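Long-range contacts in methionine-binding lipoprotein MetQ (Bacillus subtilis subsp. subtilis, PDB 4GOT), which probably binds methionine and passes it to the membrane permease of the MetNPQ ABC transporter, and also takes part in methionine sulfoxide transport: residues Lys6-Lys14 with Gly32-Tyr43; Ile20-Lys31 with Ala222-Ile232. All blocks are in the same frame, centred on the assembly; numbering follows the deposited sequence. Where two conformers were deposited one is given.

Contact 1. Residues Lys6-Lys14 with Gly32-Tyr43; sequences KEIVVAATK and GYTLKVKVLSDY. With MSE (selenomethionine), chain B; SO4 (sulfate ion), chain C.
Ile-8, Val-10 and Ala-12 each give their backbone N-H to the 34-38 strand, and Lys-6, Ile-8 and Val-10 accept from it. The straightest of these six bonds is Val-10 N to Lys-36 O, 2.8 Å with 168° at the hydrogen. The strands are parallel. Their register pairs Ile-8 with Leu-35 and Val-10 with Val-37, all on one face. There Leu-35 CD1 lies 4.0 Å from Val-10 CG2. On the other face Val-9 CG2 runs alongside the base of Lys-36, 4.0 Å from Lys-36 CB. At the start of the pair, Lys-6 bends at chi2 (-81°), and Lys-6 CD reaches Tyr-33 CE2 at 3.6 Å. Lys-6 NZ makes an off-centre cation-pi contact, 4.9 Å from the Tyr-33 ring centroid. A water links the same NZ to Gly-32 O. At the far end Tyr-43 turns a ring face to the ligand: the selenomethionine CE sits 3.4 Å above the ring plane, over its centre. Thr-13 CG2 meets the edge of this ring. Further out, Asn-180 takes a hydrogen bond with Tyr-43 OH, and Asp-56 and Ala-57 bind the backbone of Val-9. This is a beta-alpha-beta unit with helix 14-29 as its crossover, leading into the ligand pocket of a periplasmic-binding-protein fold.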
# COMPACT_ATOMS: atom_id res chain seq x y z
N LYS A 6 -0.32 -13.91 25.27
CA LYS A 6 1.03 -13.64 24.68
C LYS A 6 1.18 -13.91 23.17
O LYS A 6 2.29 -13.81 22.63
CB LYS A 6 2.10 -14.48 25.40
CG LYS A 6 2.32 -14.13 26.87
CD LYS A 6 3.21 -12.91 27.03
CE LYS A 6 3.61 -12.70 28.47
NZ LYS A 6 5.00 -12.20 28.55
N GLU A 7 0.09 -14.26 22.49
CA GLU A 7 0.11 -14.53 21.04
C GLU A 7 -0.46 -13.33 20.29
O GLU A 7 -1.48 -12.76 20.67
CB GLU A 7 -0.71 -15.78 20.71
CG GLU A 7 -0.78 -16.12 19.22
CD GLU A 7 -1.73 -17.31 18.94
OE1 GLU A 7 -2.93 -17.26 19.37
OE2 GLU A 7 -1.29 -18.29 18.28
N ILE A 8 0.22 -12.93 19.22
CA ILE A 8 -0.20 -11.82 18.43
C ILE A 8 -0.65 -12.43 17.11
O ILE A 8 0.16 -13.04 16.39
CB ILE A 8 0.97 -10.85 18.14
CG1 ILE A 8 1.79 -10.53 19.40
CG2 ILE A 8 0.42 -9.57 17.52
CD1 ILE A 8 3.05 -9.70 19.11
N VAL A 9 -1.94 -12.27 16.80
CA VAL A 9 -2.54 -12.71 15.51
C VAL A 9 -2.65 -11.48 14.60
O VAL A 9 -3.27 -10.47 14.96
CB VAL A 9 -3.92 -13.44 15.71
CG1 VAL A 9 -4.48 -14.00 14.41
CG2 VAL A 9 -3.79 -14.53 16.76
N VAL A 10 -2.01 -11.56 13.43
CA VAL A 10 -1.97 -10.43 12.50
C VAL A 10 -2.45 -10.84 11.09
O VAL A 10 -1.93 -11.82 10.52
CB VAL A 10 -0.53 -9.86 12.39
CG1 VAL A 10 -0.54 -8.55 11.62
CG2 VAL A 10 0.07 -9.69 13.77
N ALA A 11 -3.38 -10.07 10.51
CA ALA A 11 -3.76 -10.24 9.08
C ALA A 11 -2.87 -9.32 8.27
O ALA A 11 -2.74 -8.13 8.63
CB ALA A 11 -5.25 -9.96 8.83
N ALA A 12 -2.18 -9.90 7.27
CA ALA A 12 -1.19 -9.20 6.42
C ALA A 12 -1.27 -9.67 4.96
O ALA A 12 -1.54 -10.86 4.67
CB ALA A 12 0.23 -9.39 6.94
N THR A 13 -1.02 -8.75 4.03
CA THR A 13 -0.93 -9.11 2.63
C THR A 13 0.35 -9.98 2.48
O THR A 13 1.30 -9.87 3.30
CB THR A 13 -0.94 -7.83 1.72
OG1 THR A 13 -0.13 -6.79 2.29
CG2 THR A 13 -2.40 -7.27 1.51
N LYS A 14 0.36 -10.84 1.46
CA LYS A 14 1.36 -11.89 1.30
C LYS A 14 2.79 -11.43 1.27
O LYS A 14 3.65 -12.05 1.91
CB LYS A 14 1.14 -12.70 0.03
CG LYS A 14 1.96 -14.00 0.02
CD LYS A 14 1.31 -14.99 -0.93
CE LYS A 14 2.18 -16.20 -1.26
NZ LYS A 14 1.91 -16.57 -2.68
N GLY A 32 9.14 -12.93 24.42
CA GLY A 32 8.07 -13.67 25.09
C GLY A 32 6.74 -13.84 24.35
O GLY A 32 5.80 -14.36 24.95
N TYR A 33 6.66 -13.42 23.07
CA TYR A 33 5.40 -13.47 22.31
C TYR A 33 5.45 -14.38 21.10
O TYR A 33 6.48 -14.47 20.43
CB TYR A 33 4.94 -12.05 21.87
CG TYR A 33 4.78 -11.11 23.02
CD1 TYR A 33 5.88 -10.40 23.51
CD2 TYR A 33 3.55 -10.94 23.65
CE1 TYR A 33 5.75 -9.54 24.58
CE2 TYR A 33 3.40 -10.08 24.75
CZ TYR A 33 4.51 -9.38 25.21
OH TYR A 33 4.41 -8.49 26.28
N THR A 34 4.34 -15.09 20.85
CA THR A 34 4.16 -15.87 19.61
C THR A 34 3.41 -15.04 18.54
O THR A 34 2.83 -13.98 18.84
CB THR A 34 3.45 -17.24 19.84
OG1 THR A 34 2.29 -17.06 20.67
CG2 THR A 34 4.43 -18.27 20.48
N LEU A 35 3.42 -15.55 17.31
CA LEU A 35 2.89 -14.86 16.15
C LEU A 35 2.09 -15.82 15.28
O LEU A 35 2.54 -16.93 15.01
CB LEU A 35 4.03 -14.28 15.32
CG LEU A 35 3.72 -13.27 14.22
CD1 LEU A 35 3.23 -11.91 14.74
CD2 LEU A 35 4.99 -13.11 13.40
N LYS A 36 0.91 -15.39 14.85
CA LYS A 36 0.09 -16.12 13.89
C LYS A 36 -0.22 -15.11 12.79
O LYS A 36 -0.65 -14.00 13.08
CB LYS A 36 -1.18 -16.64 14.58
CG LYS A 36 -1.86 -17.81 13.90
CD LYS A 36 -2.53 -18.74 14.91
CE LYS A 36 -4.00 -19.02 14.57
NZ LYS A 36 -4.19 -19.71 13.26
N VAL A 37 0.09 -15.46 11.54
CA VAL A 37 -0.17 -14.59 10.38
C VAL A 37 -1.26 -15.17 9.46
O VAL A 37 -1.18 -16.33 9.05
CB VAL A 37 1.11 -14.31 9.56
CG1 VAL A 37 0.84 -13.23 8.52
CG2 VAL A 37 2.25 -13.90 10.51
N LYS A 38 -2.29 -14.37 9.19
CA LYS A 38 -3.35 -14.68 8.23
C LYS A 38 -3.21 -13.78 6.98
O LYS A 38 -3.11 -12.53 7.10
CB LYS A 38 -4.75 -14.43 8.86
CG LYS A 38 -5.00 -15.11 10.20
CD LYS A 38 -5.19 -16.60 10.04
CE LYS A 38 -5.15 -17.34 11.38
NZ LYS A 38 -6.44 -17.28 12.13
N VAL A 39 -3.19 -14.40 5.79
CA VAL A 39 -3.17 -13.63 4.51
C VAL A 39 -4.63 -13.70 3.99
O VAL A 39 -5.25 -14.76 4.03
CB VAL A 39 -2.19 -14.24 3.47
CG1 VAL A 39 -2.21 -13.43 2.21
CG2 VAL A 39 -0.74 -14.36 4.02
N LEU A 40 -5.16 -12.58 3.51
CA LEU A 40 -6.58 -12.52 3.05
C LEU A 40 -6.61 -12.19 1.54
O LEU A 40 -5.61 -11.71 1.00
CB LEU A 40 -7.38 -11.52 3.91
CG LEU A 40 -7.39 -11.86 5.42
CD1 LEU A 40 -8.05 -10.70 6.14
CD2 LEU A 40 -8.12 -13.22 5.70
N SER A 41 -7.72 -12.46 0.87
CA SER A 41 -7.75 -12.36 -0.62
C SER A 41 -7.85 -10.95 -1.19
O SER A 41 -7.54 -10.74 -2.36
CB SER A 41 -8.86 -13.22 -1.22
OG SER A 41 -10.10 -13.05 -0.55
N ASP A 42 -8.33 -9.98 -0.42
CA ASP A 42 -8.32 -8.59 -0.92
C ASP A 42 -8.37 -7.58 0.21
O ASP A 42 -8.74 -7.91 1.34
CB ASP A 42 -9.46 -8.35 -1.96
CG ASP A 42 -10.72 -7.72 -1.33
OD1 ASP A 42 -11.51 -8.48 -0.75
OD2 ASP A 42 -10.93 -6.46 -1.43
N TYR A 43 -7.93 -6.36 -0.12
CA TYR A 43 -7.70 -5.29 0.78
C TYR A 43 -8.90 -5.03 1.67
O TYR A 43 -8.72 -4.65 2.83
CB TYR A 43 -7.42 -4.00 -0.03
CG TYR A 43 -6.05 -3.73 -0.65
CD1 TYR A 43 -4.91 -4.43 -0.30
CD2 TYR A 43 -5.91 -2.69 -1.59
CE1 TYR A 43 -3.67 -4.12 -0.86
CE2 TYR A 43 -4.68 -2.37 -2.16
CZ TYR A 43 -3.56 -3.10 -1.80
OH TYR A 43 -2.36 -2.78 -2.36
N MSE B . 0.81 -1.86 0.34
CA MSE B . -0.02 -0.92 -0.47
C MSE B . 0.77 0.37 -0.90
O MSE B . 1.36 0.96 -0.03
OXT MSE B . 0.80 0.87 -2.05
CB MSE B . -1.24 -0.50 0.36
CG MSE B . -2.32 0.20 -0.38
SE MSE B . -3.75 0.90 0.80
CE MSE B . -4.72 -0.92 1.17
S SO4 C . 3.42 -11.22 32.15
O1 SO4 C . 3.29 -11.72 33.54
O2 SO4 C . 4.13 -9.91 32.15
O3 SO4 C . 4.16 -12.20 31.32
O4 SO4 C . 2.07 -11.05 31.57
O HOH W 1 6.02 -14.94 28.01

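Contact 2. Residues Ile20-Lys31 with Ala222-Ile232; sequences ILKEAEPLLKEK and ALMEVLHSKKI
Val-226 packs on Ala-24 and Leu-27 of helix 14-29. Next to it is the tightly packed part of the contact. Ile-232 is a knob in the hole formed by Ile-20, Glu-23, Ala-24 and Leu-27. With CG1 anti to the carbonyl carbon (chi1 -71°), the two branches of Ile-232 part: CG2 meets Ile-20, and CD1 meets Glu-23. Ile-232 CD1 slides past the Glu-23 chain, 3.6 Å from Glu-23 CG. Deeper in, Leu-227 CD2 meets Ile-20 CG2 at 3.7 Å, the two side chains crossing at about a right angle. Leu-223 CD1 touches both Leu-21 and Leu-28.

The solvent side is looser and polar. Lys-31 reaches along Ala-222 to a salt bridge, with Lys-31 NZ 2.8 Å from Glu-225 OE1. It meets that oxygen on the anti side, 30° out of the carboxylate plane. Leu-27 CD2 rests on the aliphatic part of exposed Lys-231.

Ser-229 is the N-cap of helix 230-239. Ser-229 OG accepts from Ile-232 N and donates to Val-226 O at 2.7 Å. An alanine here would lose both bonds, which would probably leave Ile-232 N without its cap and the turn between the helices freer to shift.

The axes of 20-29 and 222-227 run at 115° to each other. Leu-21 and Leu-28 also reach strands 7-12 and 34-38, Leu-223 packs on Ile-8, and Ile-20 continues onto Phe-235 and Ile-236 of helix 230-239.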
# COMPACT_ATOMS: atom_id res chain seq x y z
N ILE A 20 7.83 -10.01 6.15
CA ILE A 20 8.46 -9.19 7.19
C ILE A 20 8.08 -9.73 8.57
O ILE A 20 8.97 -9.91 9.44
CB ILE A 20 8.07 -7.72 7.08
CG1 ILE A 20 8.76 -7.10 5.85
CG2 ILE A 20 8.50 -6.94 8.32
CD1 ILE A 20 8.17 -5.77 5.49
N LEU A 21 6.80 -10.06 8.75
CA LEU A 21 6.33 -10.69 9.99
C LEU A 21 7.01 -12.04 10.26
O LEU A 21 7.38 -12.32 11.40
CB LEU A 21 4.78 -10.84 10.02
CG LEU A 21 3.96 -9.54 10.07
CD1 LEU A 21 2.44 -9.81 10.01
CD2 LEU A 21 4.33 -8.64 11.25
N LYS A 22 7.20 -12.86 9.24
CA LYS A 22 7.87 -14.13 9.42
C LYS A 22 9.32 -13.88 9.83
O LYS A 22 9.86 -14.61 10.65
CB LYS A 22 7.77 -14.98 8.17
CG LYS A 22 8.39 -16.36 8.24
CD LYS A 22 8.37 -17.00 6.84
CE LYS A 22 8.61 -18.51 6.85
NZ LYS A 22 10.00 -18.86 6.49
N GLU A 23 9.95 -12.84 9.28
CA GLU A 23 11.31 -12.52 9.75
C GLU A 23 11.31 -12.04 11.24
O GLU A 23 12.20 -12.41 11.99
CB GLU A 23 11.98 -11.50 8.81
CG GLU A 23 13.48 -11.35 9.00
CD GLU A 23 14.30 -12.50 8.40
OE1 GLU A 23 13.73 -13.48 7.86
OE2 GLU A 23 15.54 -12.38 8.45
N ALA A 24 10.28 -11.28 11.64
CA ALA A 24 10.10 -10.76 13.01
C ALA A 24 9.76 -11.86 14.03
O ALA A 24 9.96 -11.66 15.24
CB ALA A 24 9.01 -9.67 13.07
N GLU A 25 9.29 -13.02 13.58
CA GLU A 25 8.86 -14.10 14.51
C GLU A 25 9.88 -14.56 15.61
O GLU A 25 9.53 -14.64 16.76
CB GLU A 25 8.33 -15.32 13.75
CG GLU A 25 7.91 -16.47 14.65
CD GLU A 25 7.07 -17.54 13.95
OE1 GLU A 25 7.22 -17.76 12.72
OE2 GLU A 25 6.25 -18.16 14.66
N PRO A 26 11.13 -14.86 15.23
CA PRO A 26 12.10 -15.23 16.27
C PRO A 26 12.49 -14.09 17.22
O PRO A 26 12.83 -14.36 18.39
CB PRO A 26 13.32 -15.75 15.48
CG PRO A 26 13.08 -15.41 14.06
CD PRO A 26 11.63 -15.10 13.87
N LEU A 27 12.46 -12.86 16.72
CA LEU A 27 12.69 -11.70 17.55
C LEU A 27 11.53 -11.46 18.56
O LEU A 27 11.76 -11.05 19.72
CB LEU A 27 12.97 -10.45 16.68
CG LEU A 27 14.11 -10.55 15.64
CD1 LEU A 27 14.18 -9.20 14.92
CD2 LEU A 27 15.46 -10.90 16.22
N LEU A 28 10.30 -11.74 18.16
CA LEU A 28 9.15 -11.70 19.10
C LEU A 28 9.20 -12.80 20.17
O LEU A 28 8.83 -12.55 21.30
CB LEU A 28 7.80 -11.80 18.35
CG LEU A 28 7.31 -10.51 17.76
CD1 LEU A 28 6.14 -10.80 16.83
CD2 LEU A 28 6.97 -9.50 18.87
N LYS A 29 9.60 -14.01 19.80
CA LYS A 29 9.80 -15.09 20.78
C LYS A 29 10.88 -14.70 21.83
O LYS A 29 10.73 -14.99 23.02
CB LYS A 29 10.15 -16.41 20.07
CG LYS A 29 10.15 -17.62 21.01
CD LYS A 29 10.35 -18.95 20.29
CE LYS A 29 11.82 -19.28 20.02
NZ LYS A 29 12.12 -20.75 20.06
N GLU A 30 11.92 -13.99 21.39
CA GLU A 30 12.94 -13.42 22.32
C GLU A 30 12.40 -12.39 23.34
O GLU A 30 13.06 -12.11 24.36
CB GLU A 30 14.14 -12.84 21.54
CG GLU A 30 15.13 -13.93 21.09
CD GLU A 30 16.04 -13.55 19.90
OE1 GLU A 30 16.19 -12.33 19.59
OE2 GLU A 30 16.61 -14.47 19.27
N LYS A 31 11.21 -11.85 23.04
CA LYS A 31 10.48 -10.96 23.92
C LYS A 31 9.33 -11.64 24.65
O LYS A 31 8.58 -10.98 25.37
CB LYS A 31 9.91 -9.78 23.11
CG LYS A 31 10.99 -8.86 22.54
CD LYS A 31 10.35 -7.65 21.87
CE LYS A 31 11.35 -6.83 21.07
NZ LYS A 31 12.23 -6.00 21.92
N ALA A 222 5.59 -4.62 21.75
CA ALA A 222 6.59 -5.63 21.42
C ALA A 222 6.73 -5.82 19.90
O ALA A 222 7.84 -5.93 19.39
CB ALA A 222 6.25 -6.96 22.11
N LEU A 223 5.59 -5.87 19.20
CA LEU A 223 5.56 -5.97 17.73
C LEU A 223 6.21 -4.73 17.08
O LEU A 223 7.10 -4.88 16.24
CB LEU A 223 4.12 -6.21 17.25
CG LEU A 223 3.92 -6.31 15.72
CD1 LEU A 223 4.56 -7.56 15.12
CD2 LEU A 223 2.44 -6.17 15.39
N MSE A 224 5.81 -3.52 17.49
CA MSE A 224 6.37 -2.28 16.95
C MSE A 224 7.87 -2.23 17.16
O MSE A 224 8.59 -1.83 16.28
CB MSE A 224 5.72 -1.04 17.59
CG MSE A 224 4.24 -0.89 17.29
SE MSE A 224 3.79 -1.27 15.43
CE MSE A 224 4.75 0.18 14.56
N GLU A 225 8.31 -2.66 18.35
CA GLU A 225 9.72 -2.76 18.70
C GLU A 225 10.51 -3.64 17.72
O GLU A 225 11.55 -3.25 17.23
CB GLU A 225 9.89 -3.30 20.12
CG GLU A 225 9.92 -2.24 21.19
CD GLU A 225 10.24 -2.78 22.60
OE1 GLU A 225 10.52 -4.00 22.75
OE2 GLU A 225 10.21 -1.98 23.56
N VAL A 226 10.05 -4.86 17.49
CA VAL A 226 10.73 -5.73 16.53
C VAL A 226 10.72 -5.15 15.10
O VAL A 226 11.76 -5.19 14.40
CB VAL A 226 10.15 -7.17 16.54
CG1 VAL A 226 10.77 -7.97 15.41
CG2 VAL A 226 10.43 -7.84 17.89
N LEU A 227 9.59 -4.58 14.67
CA LEU A 227 9.45 -4.06 13.28
C LEU A 227 10.30 -2.80 13.03
O LEU A 227 10.53 -2.38 11.86
CB LEU A 227 7.99 -3.80 12.92
CG LEU A 227 7.05 -4.98 12.86
CD1 LEU A 227 5.60 -4.51 12.66
CD2 LEU A 227 7.48 -5.99 11.80
N HIS A 228 10.81 -2.23 14.10
CA HIS A 228 11.79 -1.10 13.97
C HIS A 228 13.19 -1.51 14.33
O HIS A 228 14.08 -0.67 14.36
CB HIS A 228 11.31 0.13 14.75
CG HIS A 228 10.15 0.74 14.08
ND1 HIS A 228 10.30 1.64 13.05
CD2 HIS A 228 8.82 0.47 14.15
CE1 HIS A 228 9.11 1.92 12.53
NE2 HIS A 228 8.19 1.21 13.18
N SER A 229 13.41 -2.81 14.60
CA SER A 229 14.80 -3.27 14.92
C SER A 229 15.76 -3.06 13.73
O SER A 229 15.33 -2.99 12.56
CB SER A 229 14.80 -4.74 15.34
OG SER A 229 14.45 -5.60 14.26
N LYS A 230 17.06 -3.02 14.00
CA LYS A 230 18.05 -2.98 12.92
C LYS A 230 17.90 -4.22 12.04
O LYS A 230 17.94 -4.11 10.83
CB LYS A 230 19.50 -2.85 13.43
CG LYS A 230 20.52 -2.61 12.30
CD LYS A 230 21.97 -2.65 12.76
CE LYS A 230 22.96 -2.57 11.60
NZ LYS A 230 22.74 -1.40 10.68
N LYS A 231 17.72 -5.40 12.64
CA LYS A 231 17.53 -6.63 11.85
C LYS A 231 16.38 -6.54 10.85
O LYS A 231 16.56 -6.87 9.68
CB LYS A 231 17.32 -7.85 12.76
CG LYS A 231 18.59 -8.35 13.39
CD LYS A 231 18.34 -9.28 14.56
CE LYS A 231 19.55 -10.14 14.85
NZ LYS A 231 19.66 -10.38 16.31
N ILE A 232 15.20 -6.07 11.27
CA ILE A 232 14.07 -5.95 10.34
C ILE A 232 14.28 -4.85 9.27
O ILE A 232 14.01 -5.09 8.10
CB ILE A 232 12.70 -5.88 11.07
CG1 ILE A 232 12.36 -7.26 11.69
CG2 ILE A 232 11.58 -5.47 10.12
CD1 ILE A 232 12.36 -8.42 10.71

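Helix 14-29 ties the two contacts together. It links the strands of contact 1 along the chain and supplies one side of contact 2. Contact 1 is partly buried and runs along the sheet edge, since 34-38 is an outermost strand. Backbone hydrogen bonds hold it. Contact 2 is mostly buried and depends on apolar side chains, with one salt bridge on its solvent side. The two meet where Leu-21 CD1 lies 3.6 Å from Val-10 CG1, and where the Tyr-33 ring touches Ala-222. Tyr-33 N probably bonds to Leu-28 O. Contact 1 reaches the ligand through Tyr-43, whereas contact 2 joins the helices layered on the sheet.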